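Local coordinates for protein Rab GDP-dissociation inhibitor (Saccharomyces cerevisiae, PDB 2BCG) that inhibits GDP dissociation from Rab GTPases such as SEC4 and extracts GDP-bound YPT7 from vacuolar membranes, serving the yeast secretory pathway, at residues F194-W202 / P214-C223; N326-I334 / I345-H354. All blocks are in the same frame, centred on the assembly; numbering follows the deposited sequence.

Interaction 1 of 2, residues F194-W202 / P214-C223. With GER (geran-8-yl geran), chain C; GER (geran-8-yl geran), chain D.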
loop_
_atom_site.group_PDB
_atom_site.type_symbol
_atom_site.label_atom_id
_atom_site.label_comp_id
_atom_site.label_asym_id
_atom_site.label_seq_id
_atom_site.Cartn_x
_atom_site.Cartn_y
_atom_site.Cartn_z
ATOM N N PHE A 194 26.056 12.662 10.570
ATOM C CA PHE A 194 25.775 12.117 9.244
ATOM C C PHE A 194 25.437 10.622 9.290
ATOM O O PHE A 194 24.431 10.172 8.720
ATOM C CB PHE A 194 26.929 12.351 8.270
ATOM C CG PHE A 194 26.704 11.699 6.949
ATOM C CD1 PHE A 194 25.908 12.316 5.964
ATOM C CD2 PHE A 194 27.220 10.422 6.697
ATOM C CE1 PHE A 194 25.668 11.667 4.741
ATOM C CE2 PHE A 194 26.980 9.766 5.487
ATOM C CZ PHE A 194 26.207 10.394 4.500
ATOM N N ILE A 195 26.276 9.824 9.951
ATOM C CA ILE A 195 26.011 8.397 10.027
ATOM C C ILE A 195 24.717 8.136 10.785
ATOM O O ILE A 195 23.855 7.383 10.295
ATOM C CB ILE A 195 27.156 7.632 10.723
ATOM C CG1 ILE A 195 28.404 7.721 9.852
ATOM C CG2 ILE A 195 26.753 6.138 10.973
ATOM C CD1 ILE A 195 29.695 7.338 10.618
ATOM N N GLY A 196 24.572 8.758 11.948
ATOM C CA GLY A 196 23.404 8.542 12.804
ATOM C C GLY A 196 22.086 8.952 12.148
ATOM O O GLY A 196 21.098 8.208 12.249
ATOM N N HIS A 197 22.083 10.113 11.484
ATOM C CA HIS A 197 20.824 10.724 10.976
ATOM C C HIS A 197 20.558 10.413 9.526
ATOM O O HIS A 197 19.392 10.208 9.159
ATOM C CB HIS A 197 20.798 12.230 11.187
ATOM C CG HIS A 197 20.792 12.616 12.625
ATOM N ND1 HIS A 197 19.678 13.130 13.253
ATOM C CD2 HIS A 197 21.750 12.503 13.580
ATOM C CE1 HIS A 197 19.954 13.339 14.527
ATOM N NE2 HIS A 197 21.203 12.960 14.752
ATOM N N ALA A 198 21.602 10.368 8.693
ATOM C CA ALA A 198 21.402 10.079 7.270
ATOM C C ALA A 198 21.487 8.603 6.921
ATOM O O ALA A 198 20.963 8.212 5.878
ATOM C CB ALA A 198 22.376 10.863 6.398
ATOM N N MET A 199 22.139 7.780 7.761
ATOM C CA MET A 199 22.279 6.353 7.461
ATOM C C MET A 199 21.480 5.475 8.414
ATOM O O MET A 199 20.663 4.637 7.953
ATOM C CB MET A 199 23.757 5.916 7.433
ATOM C CG MET A 199 24.557 6.622 6.353
ATOM S SD MET A 199 26.291 6.072 6.265
ATOM C CE MET A 199 26.030 4.477 5.463
ATOM N N ALA A 200 21.688 5.679 9.717
ATOM C CA ALA A 200 20.926 4.923 10.702
ATOM C C ALA A 200 19.496 5.486 10.797
ATOM O O ALA A 200 18.567 4.789 11.254
ATOM C CB ALA A 200 21.630 4.913 12.056
ATOM N N LEU A 201 19.323 6.726 10.327
ATOM C CA LEU A 201 18.029 7.420 10.317
ATOM C C LEU A 201 17.387 7.541 11.690
ATOM O O LEU A 201 16.153 7.437 11.827
ATOM C CB LEU A 201 17.073 6.775 9.309
ATOM C CG LEU A 201 17.530 6.853 7.854
ATOM C CD1 LEU A 201 16.914 5.784 6.948
ATOM C CD2 LEU A 201 17.347 8.287 7.307
ATOM N N TRP A 202 18.214 7.767 12.711
ATOM C CA TRP A 202 17.703 8.190 14.006
ATOM C C TRP A 202 17.243 9.646 13.875
ATOM O O TRP A 202 17.847 10.418 13.129
ATOM C CB TRP A 202 18.785 8.091 15.095
ATOM C CG TRP A 202 19.284 6.700 15.408
ATOM C CD1 TRP A 202 20.531 6.203 15.138
ATOM C CD2 TRP A 202 18.570 5.638 16.071
ATOM N NE1 TRP A 202 20.640 4.901 15.593
ATOM C CE2 TRP A 202 19.455 4.531 16.162
ATOM C CE3 TRP A 202 17.276 5.511 16.595
ATOM C CZ2 TRP A 202 19.087 3.312 16.754
ATOM C CZ3 TRP A 202 16.914 4.284 17.192
ATOM C CH2 TRP A 202 17.821 3.210 17.262
ATOM N N PRO A 214 21.581 -2.065 17.571
ATOM C CA PRO A 214 20.493 -1.501 16.728
ATOM C C PRO A 214 20.988 -0.499 15.696
ATOM O O PRO A 214 20.524 -0.524 14.569
ATOM C CB PRO A 214 19.568 -0.794 17.718
ATOM C CG PRO A 214 20.307 -0.765 19.012
ATOM C CD PRO A 214 21.331 -1.836 19.003
ATOM N N SER A 215 21.907 0.382 16.089
ATOM C CA SER A 215 22.550 1.288 15.125
ATOM C C SER A 215 23.330 0.530 14.046
ATOM O O SER A 215 23.237 0.871 12.865
ATOM C CB SER A 215 23.469 2.305 15.835
ATOM O OG SER A 215 22.747 3.122 16.734
ATOM N N PHE A 216 24.100 -0.490 14.444
ATOM C CA PHE A 216 24.854 -1.312 13.505
ATOM C C PHE A 216 23.912 -1.931 12.468
ATOM O O PHE A 216 24.166 -1.875 11.256
ATOM C CB PHE A 216 25.606 -2.436 14.256
ATOM C CG PHE A 216 26.445 -3.309 13.358
ATOM C CD1 PHE A 216 25.890 -4.426 12.723
ATOM C CD2 PHE A 216 27.796 -3.019 13.142
ATOM C CE1 PHE A 216 26.670 -5.223 11.878
ATOM C CE2 PHE A 216 28.579 -3.818 12.299
ATOM C CZ PHE A 216 28.014 -4.912 11.669
ATOM N N GLU A 217 22.846 -2.559 12.965
ATOM C CA GLU A 217 21.851 -3.162 12.071
ATOM C C GLU A 217 21.161 -2.145 11.145
ATOM O O GLU A 217 20.962 -2.448 9.967
ATOM C CB GLU A 217 20.851 -4.065 12.819
ATOM C CG GLU A 217 19.874 -3.389 13.792
ATOM C CD GLU A 217 19.161 -4.368 14.763
ATOM O OE1 GLU A 217 19.360 -5.596 14.659
ATOM O OE2 GLU A 217 18.373 -3.902 15.626
ATOM N N ARG A 218 20.805 -0.960 11.658
ATOM C CA ARG A 218 20.194 0.094 10.814
ATOM C C ARG A 218 21.154 0.575 9.717
ATOM O O ARG A 218 20.741 0.769 8.577
ATOM C CB ARG A 218 19.703 1.292 11.635
ATOM C CG ARG A 218 18.472 1.089 12.540
ATOM C CD ARG A 218 18.277 2.393 13.294
ATOM N NE ARG A 218 17.048 2.503 14.063
ATOM C CZ ARG A 218 16.191 3.523 14.007
ATOM N NH1 ARG A 218 16.416 4.572 13.213
ATOM N NH2 ARG A 218 15.100 3.502 14.768
ATOM N N ILE A 219 22.432 0.773 10.056
ATOM C CA ILE A 219 23.424 1.186 9.086
ATOM C C ILE A 219 23.661 0.102 8.038
ATOM O O ILE A 219 23.720 0.378 6.843
ATOM C CB ILE A 219 24.753 1.573 9.799
ATOM C CG1 ILE A 219 24.510 2.772 10.728
ATOM C CG2 ILE A 219 25.858 1.848 8.763
ATOM C CD1 ILE A 219 25.581 2.922 11.806
ATOM N N LEU A 220 23.811 -1.151 8.485
ATOM C CA LEU A 220 23.858 -2.257 7.541
ATOM C C LEU A 220 22.623 -2.318 6.616
ATOM O O LEU A 220 22.789 -2.472 5.395
ATOM C CB LEU A 220 24.022 -3.577 8.288
ATOM C CG LEU A 220 24.262 -4.839 7.465
ATOM C CD1 LEU A 220 25.529 -4.789 6.613
ATOM C CD2 LEU A 220 24.282 -5.997 8.463
ATOM N N LEU A 221 21.429 -2.179 7.207
ATOM C CA LEU A 221 20.151 -2.135 6.437
ATOM C C LEU A 221 20.194 -1.027 5.382
ATOM O O LEU A 221 19.808 -1.243 4.239
ATOM C CB LEU A 221 18.940 -1.955 7.354
ATOM C CG LEU A 221 17.566 -1.795 6.664
ATOM C CD1 LEU A 221 17.213 -3.001 5.779
ATOM C CD2 LEU A 221 16.477 -1.504 7.650
ATOM N N TYR A 222 20.671 0.158 5.760
ATOM C CA TYR A 222 20.770 1.258 4.800
ATOM C C TYR A 222 21.699 0.909 3.648
ATOM O O TYR A 222 21.353 1.106 2.473
ATOM C CB TYR A 222 21.273 2.529 5.502
ATOM C CG TYR A 222 21.282 3.776 4.638
ATOM C CD1 TYR A 222 22.319 3.997 3.715
ATOM C CD2 TYR A 222 20.262 4.734 4.758
ATOM C CE1 TYR A 222 22.339 5.148 2.907
ATOM C CE2 TYR A 222 20.259 5.895 3.961
ATOM C CZ TYR A 222 21.307 6.092 3.042
ATOM O OH TYR A 222 21.293 7.217 2.238
ATOM N N CYS A 223 22.902 0.423 3.973
ATOM C CA CYS A 223 23.879 0.082 2.944
ATOM C C CYS A 223 23.386 -1.052 2.045
ATOM O O CYS A 223 23.506 -0.972 0.828
ATOM C CB CYS A 223 25.224 -0.294 3.565
ATOM S SG CYS A 223 25.989 1.079 4.457
HETATM C C1 GER C . 28.381 -4.237 -1.848
HETATM C C2 GER C . 28.369 -2.889 -2.597
HETATM C C3 GER C . 29.244 -1.836 -2.292
HETATM C C4 GER C . 30.295 -1.981 -1.176
HETATM C C5 GER C . 29.176 -0.507 -3.083
HETATM C C6 GER C . 27.915 0.323 -2.768
HETATM C C7 GER C . 28.104 1.233 -1.717
HETATM C C8 GER C . 27.263 1.424 -0.607
HETATM C C9 GER C . 26.010 0.555 -0.457
HETATM C C10 GER C . 27.601 2.456 0.496
HETATM C C11 GER C . 26.978 3.865 0.376
HETATM C C12 GER C . 27.801 4.757 1.081
HETATM C C13 GER C . 27.544 5.881 1.881
HETATM C C14 GER C . 26.116 6.387 2.144
HETATM C C15 GER C . 28.746 6.611 2.510
HETATM C C16 GER C . 28.606 8.138 2.569
HETATM C C17 GER C . 29.775 8.781 2.152
HETATM C C18 GER C . 30.129 10.136 2.213
HETATM C C19 GER C . 29.219 11.223 2.799
HETATM C C20 GER C . 31.486 10.563 1.673
HETATM C C1 GER D . 27.251 -3.640 2.371
HETATM C C2 GER D . 27.916 -2.280 2.046
HETATM C C3 GER D . 28.544 -1.445 2.986
HETATM C C4 GER D . 28.638 -1.800 4.479
HETATM C C5 GER D . 29.143 -0.113 2.506
HETATM C C6 GER D . 30.677 -0.123 2.431
HETATM C C7 GER D . 31.155 0.997 1.743
HETATM C C8 GER D . 32.436 1.563 1.756
HETATM C C9 GER D . 33.569 0.951 2.598
HETATM C C10 GER D . 32.716 2.805 0.887
HETATM C C11 GER D . 32.802 4.117 1.686
HETATM C C12 GER D . 33.400 5.119 0.919
HETATM C C13 GER D . 33.698 6.439 1.259
HETATM C C14 GER D . 33.376 7.023 2.634
HETATM C C15 GER D . 34.365 7.340 0.221
HETATM C C16 GER D . 35.878 7.312 0.375
HETATM C C17 GER D . 36.467 8.322 -0.369
HETATM C C18 GER D . 37.638 9.003 -0.054
HETATM C C19 GER D . 38.418 8.658 1.232
HETATM C C20 GER D . 38.147 10.102 -1.010
HETATM O O HOH W 1 20.258 9.304 3.530
#

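Interaction 2 of 2, residues N326-I334 / I345-H354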
loop_
_atom_site.group_PDB
_atom_site.type_symbol
_atom_site.label_atom_id
_atom_site.label_comp_id
_atom_site.label_asym_id
_atom_site.label_seq_id
_atom_site.Cartn_x
_atom_site.Cartn_y
_atom_site.Cartn_z
ATOM N N ASN A 326 15.963 18.401 -10.352
ATOM C CA ASN A 326 14.629 18.113 -10.920
ATOM C C ASN A 326 14.201 16.659 -10.671
ATOM O O ASN A 326 13.522 16.024 -11.471
ATOM C CB ASN A 326 14.517 18.496 -12.389
ATOM C CG ASN A 326 14.454 20.008 -12.601
ATOM O OD1 ASN A 326 14.456 20.798 -11.649
ATOM N ND2 ASN A 326 14.433 20.406 -13.863
ATOM N N ALA A 327 14.613 16.145 -9.525
ATOM C CA ALA A 327 14.263 14.766 -9.127
ATOM C C ALA A 327 12.755 14.544 -9.141
ATOM O O ALA A 327 11.996 15.421 -8.753
ATOM C CB ALA A 327 14.821 14.478 -7.726
ATOM N N ASP A 328 12.321 13.349 -9.535
ATOM C CA ASP A 328 10.889 13.036 -9.501
ATOM C C ASP A 328 10.403 12.658 -8.115
ATOM O O ASP A 328 9.186 12.679 -7.880
ATOM C CB ASP A 328 10.440 12.006 -10.561
ATOM C CG ASP A 328 11.037 10.638 -10.369
ATOM O OD1 ASP A 328 11.140 9.915 -11.402
ATOM O OD2 ASP A 328 11.366 10.224 -9.244
ATOM N N SER A 329 11.334 12.383 -7.209
ATOM C CA SER A 329 11.010 11.928 -5.862
ATOM C C SER A 329 12.274 12.025 -5.049
ATOM O O SER A 329 13.397 11.825 -5.573
ATOM C CB SER A 329 10.483 10.479 -5.857
ATOM O OG SER A 329 11.435 9.570 -6.442
ATOM N N LEU A 330 12.117 12.303 -3.770
ATOM C CA LEU A 330 13.280 12.342 -2.893
ATOM C C LEU A 330 12.843 12.405 -1.454
ATOM O O LEU A 330 11.676 12.734 -1.144
ATOM C CB LEU A 330 14.216 13.523 -3.203
ATOM C CG LEU A 330 13.603 14.917 -3.002
ATOM C CD1 LEU A 330 14.576 15.896 -2.291
ATOM C CD2 LEU A 330 13.064 15.553 -4.303
ATOM N N GLN A 331 13.796 12.133 -0.569
ATOM C CA GLN A 331 13.703 12.475 0.830
ATOM C C GLN A 331 14.608 13.658 1.134
ATOM O O GLN A 331 15.737 13.702 0.622
ATOM C CB GLN A 331 14.178 11.279 1.673
ATOM C CG GLN A 331 14.582 11.643 3.111
ATOM C CD GLN A 331 14.796 10.419 3.943
ATOM O OE1 GLN A 331 13.918 10.009 4.715
ATOM N NE2 GLN A 331 15.970 9.820 3.801
ATOM N N ILE A 332 14.133 14.591 1.951
ATOM C CA ILE A 332 15.060 15.529 2.579
ATOM C C ILE A 332 15.115 15.230 4.073
ATOM O O ILE A 332 14.055 15.044 4.700
ATOM C CB ILE A 332 14.645 17.010 2.372
ATOM C CG1 ILE A 332 14.554 17.357 0.881
ATOM C CG2 ILE A 332 15.652 17.944 3.060
ATOM C CD1 ILE A 332 13.957 18.771 0.622
ATOM N N ILE A 333 16.336 15.239 4.629
ATOM C CA ILE A 333 16.531 15.070 6.069
ATOM C C ILE A 333 17.112 16.373 6.611
ATOM O O ILE A 333 18.176 16.796 6.131
ATOM C CB ILE A 333 17.542 13.938 6.399
ATOM C CG1 ILE A 333 17.068 12.598 5.853
ATOM C CG2 ILE A 333 17.756 13.814 7.909
ATOM C CD1 ILE A 333 18.135 11.527 5.828
ATOM N N ILE A 334 16.436 16.990 7.587
ATOM C CA ILE A 334 17.010 18.167 8.255
ATOM C C ILE A 334 17.428 17.703 9.651
ATOM O O ILE A 334 16.564 17.577 10.520
ATOM C CB ILE A 334 16.017 19.358 8.307
ATOM C CG1 ILE A 334 15.446 19.662 6.913
ATOM C CG2 ILE A 334 16.685 20.616 8.885
ATOM C CD1 ILE A 334 14.491 20.856 6.877
ATOM N N ILE A 345 13.575 17.055 10.978
ATOM C CA ILE A 345 12.403 17.304 10.102
ATOM C C ILE A 345 12.652 16.555 8.821
ATOM O O ILE A 345 13.785 16.547 8.297
ATOM C CB ILE A 345 12.245 18.816 9.775
ATOM C CG1 ILE A 345 12.112 19.618 11.086
ATOM C CG2 ILE A 345 11.048 19.028 8.835
ATOM C CD1 ILE A 345 11.931 21.089 10.887
ATOM N N TYR A 346 11.615 15.863 8.351
ATOM C CA TYR A 346 11.673 15.138 7.077
ATOM C C TYR A 346 10.807 15.814 6.029
ATOM O O TYR A 346 9.782 16.427 6.324
ATOM C CB TYR A 346 11.177 13.686 7.222
ATOM C CG TYR A 346 12.084 12.804 8.065
ATOM C CD1 TYR A 346 11.582 12.200 9.212
ATOM C CD2 TYR A 346 13.421 12.530 7.691
ATOM C CE1 TYR A 346 12.388 11.394 10.016
ATOM C CE2 TYR A 346 14.227 11.704 8.481
ATOM C CZ TYR A 346 13.702 11.138 9.621
ATOM O OH TYR A 346 14.457 10.300 10.398
ATOM N N VAL A 347 11.216 15.653 4.783
ATOM C CA VAL A 347 10.319 15.946 3.673
ATOM C C VAL A 347 10.312 14.717 2.769
ATOM O O VAL A 347 11.357 14.111 2.493
ATOM C CB VAL A 347 10.715 17.213 2.880
ATOM C CG1 VAL A 347 9.539 17.673 2.000
ATOM C CG2 VAL A 347 11.128 18.374 3.826
ATOM N N ALA A 348 9.124 14.355 2.302
ATOM C CA ALA A 348 8.937 13.240 1.378
ATOM C C ALA A 348 8.296 13.834 0.152
ATOM O O ALA A 348 7.215 14.430 0.221
ATOM C CB ALA A 348 8.020 12.173 1.966
ATOM N N ILE A 349 8.973 13.692 -0.971
ATOM C CA ILE A 349 8.505 14.284 -2.219
ATOM C C ILE A 349 8.281 13.192 -3.257
ATOM O O ILE A 349 9.154 12.350 -3.476
ATOM C CB ILE A 349 9.536 15.313 -2.740
ATOM C CG1 ILE A 349 9.606 16.510 -1.771
ATOM C CG2 ILE A 349 9.230 15.792 -4.159
ATOM C CD1 ILE A 349 11.013 16.785 -1.245
ATOM N N VAL A 350 7.086 13.204 -3.867
ATOM C CA VAL A 350 6.725 12.289 -4.946
ATOM C C VAL A 350 5.944 13.141 -5.960
ATOM O O VAL A 350 5.565 14.296 -5.654
ATOM C CB VAL A 350 5.917 11.060 -4.406
ATOM C CG1 VAL A 350 6.830 10.093 -3.631
ATOM C CG2 VAL A 350 4.709 11.546 -3.539
ATOM N N SER A 351 5.666 12.598 -7.128
ATOM C CA SER A 351 5.079 13.425 -8.155
ATOM C C SER A 351 4.261 12.579 -9.136
ATOM O O SER A 351 3.908 11.448 -8.842
ATOM C CB SER A 351 6.191 14.218 -8.837
ATOM O OG SER A 351 7.080 13.347 -9.519
ATOM N N ASP A 352 3.988 13.142 -10.308
ATOM C CA ASP A 352 3.181 12.441 -11.311
ATOM C C ASP A 352 3.841 11.110 -11.725
ATOM O O ASP A 352 3.154 10.205 -12.244
ATOM C CB ASP A 352 2.683 13.348 -12.493
ATOM C CG ASP A 352 3.751 13.600 -13.578
ATOM O OD1 ASP A 352 3.565 14.567 -14.364
ATOM O OD2 ASP A 352 4.742 12.866 -13.665
ATOM N N ALA A 353 5.160 10.970 -11.499
ATOM C CA ALA A 353 5.887 9.738 -11.853
ATOM C C ALA A 353 5.400 8.519 -11.073
ATOM O O ALA A 353 5.635 7.375 -11.468
ATOM C CB ALA A 353 7.392 9.919 -11.633
ATOM N N HIS A 354 4.759 8.785 -9.934
ATOM C CA HIS A 354 4.258 7.733 -9.052
ATOM C C HIS A 354 2.723 7.716 -9.071
ATOM O O HIS A 354 2.129 7.008 -8.254
ATOM C CB HIS A 354 4.902 7.809 -7.615
ATOM C CG HIS A 354 6.330 7.282 -7.493
ATOM N ND1 HIS A 354 7.441 8.100 -7.556
ATOM C CD2 HIS A 354 6.811 6.041 -7.208
ATOM C CE1 HIS A 354 8.538 7.390 -7.355
ATOM N NE2 HIS A 354 8.184 6.134 -7.131
HETATM O O HOH W 2 11.456 11.527 4.080
#

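Interaction 1 of 2, residues F194-W202 / P214-C223
R218 lays its guanidinium flat on one face of the W202 indole, the planes 15° apart and CZ 3.5 Å from the centroid of the six-membered ring, a cation-pi stack. The same group works at its edge: NH1 gives a nearly straight bond to A200 O (2.9 Å, 168°), almost in the guanidinium plane, and a weak one to L201 O. Stack and edge bonds fix the group's rotation. At the indole edge NE1 donates to S215 OG at 3.0 Å, a bent bond tilted out of the ring plane, while Y207 stacks on the ring. M199 CA sits over the face of Y222, 4.0 Å from the ring centroid. The trans first torsion of Y222 turns its ring toward A198, whose O lies 3.1 Å from CE2, and a water links Y222 OH to A198 O. The M199 chain bends at its third torsion, bringing CE to C223 SG (3.5 Å) and to C14 of the chain C geranylgeranyl group. Between these ends I195 CG2 meets I219 CD1 at 3.5 Å, backed by M150, F153 and Y182. The helix axes cross at 57°, and one end of this oblique packing forms part of the geranylgeranyl pocket wall, to which F194, M199 and C223 contribute.

Interaction 2 of 2, residues N326-I334 / I345-H354
The two segments form an antiparallel beta hairpin, with L330, I332 and I334 in hydrogen-bonded pairs with I349, V347 and I345. Each pair exchanges two backbone bonds, I334 N to I345 O being 2.8 Å. On the face carrying these residues, L330 and I349 lie side by side, CG to CD1 3.6 Å; I332 CD1 also reaches I349 CD1. On the other face I333 CG1 comes to the edge of the Y346 ring, 4.0 Å from CE2. Q331 sends its extended chain alongside this ring, and a water joins its OE1 to V347 O; Q331 NE2 is hydrogen-bonded to Y234 OH and S118 OG. Beyond the pair of L330 with I349, S351 OG donates to D328 O at 2.8 Å, in the carbonyl plane on a lone pair. S329 OG donates to D328 OD2 (2.9 Å), while D328 OD1 rests 3.8 Å from A353 CB. Replacing D328 by an alanine removes the carboxylate, and would probably leave S329 OG without that acceptor and A353 CB without its OD1 contact. In the mixed sheet, strand 118-122 runs parallel to 330-334 on one side and strand 362-369 pairs with 345-351 on the other, while A382 of helix 380-383 packs on I334 and I345.

How the interactions relate
Helix packing and sheet pairing meet directly here, although the centres of interactions 1 and 2 lie about 20 Å apart. I333 makes the closest apolar join: its CD1 reaches L201 CD2 at 3.6 Å and A198 CA at 3.9 Å, so the sheet face bearing I333 and Y346 abuts A198 and L201. Y346 OH also packs near L201 O, at 3.6 Å. Contact with the lipid is unequal. Interaction 1 touches both geranylgeranyl groups, C223 CB lying 3.6 Å from C3 of the chain D group, whereas in interaction 2 the I333 side chain remains about 10 Å from a bound group. The pair illustrates how a hairpin can pack against residues neighbouring those that meet a ligand.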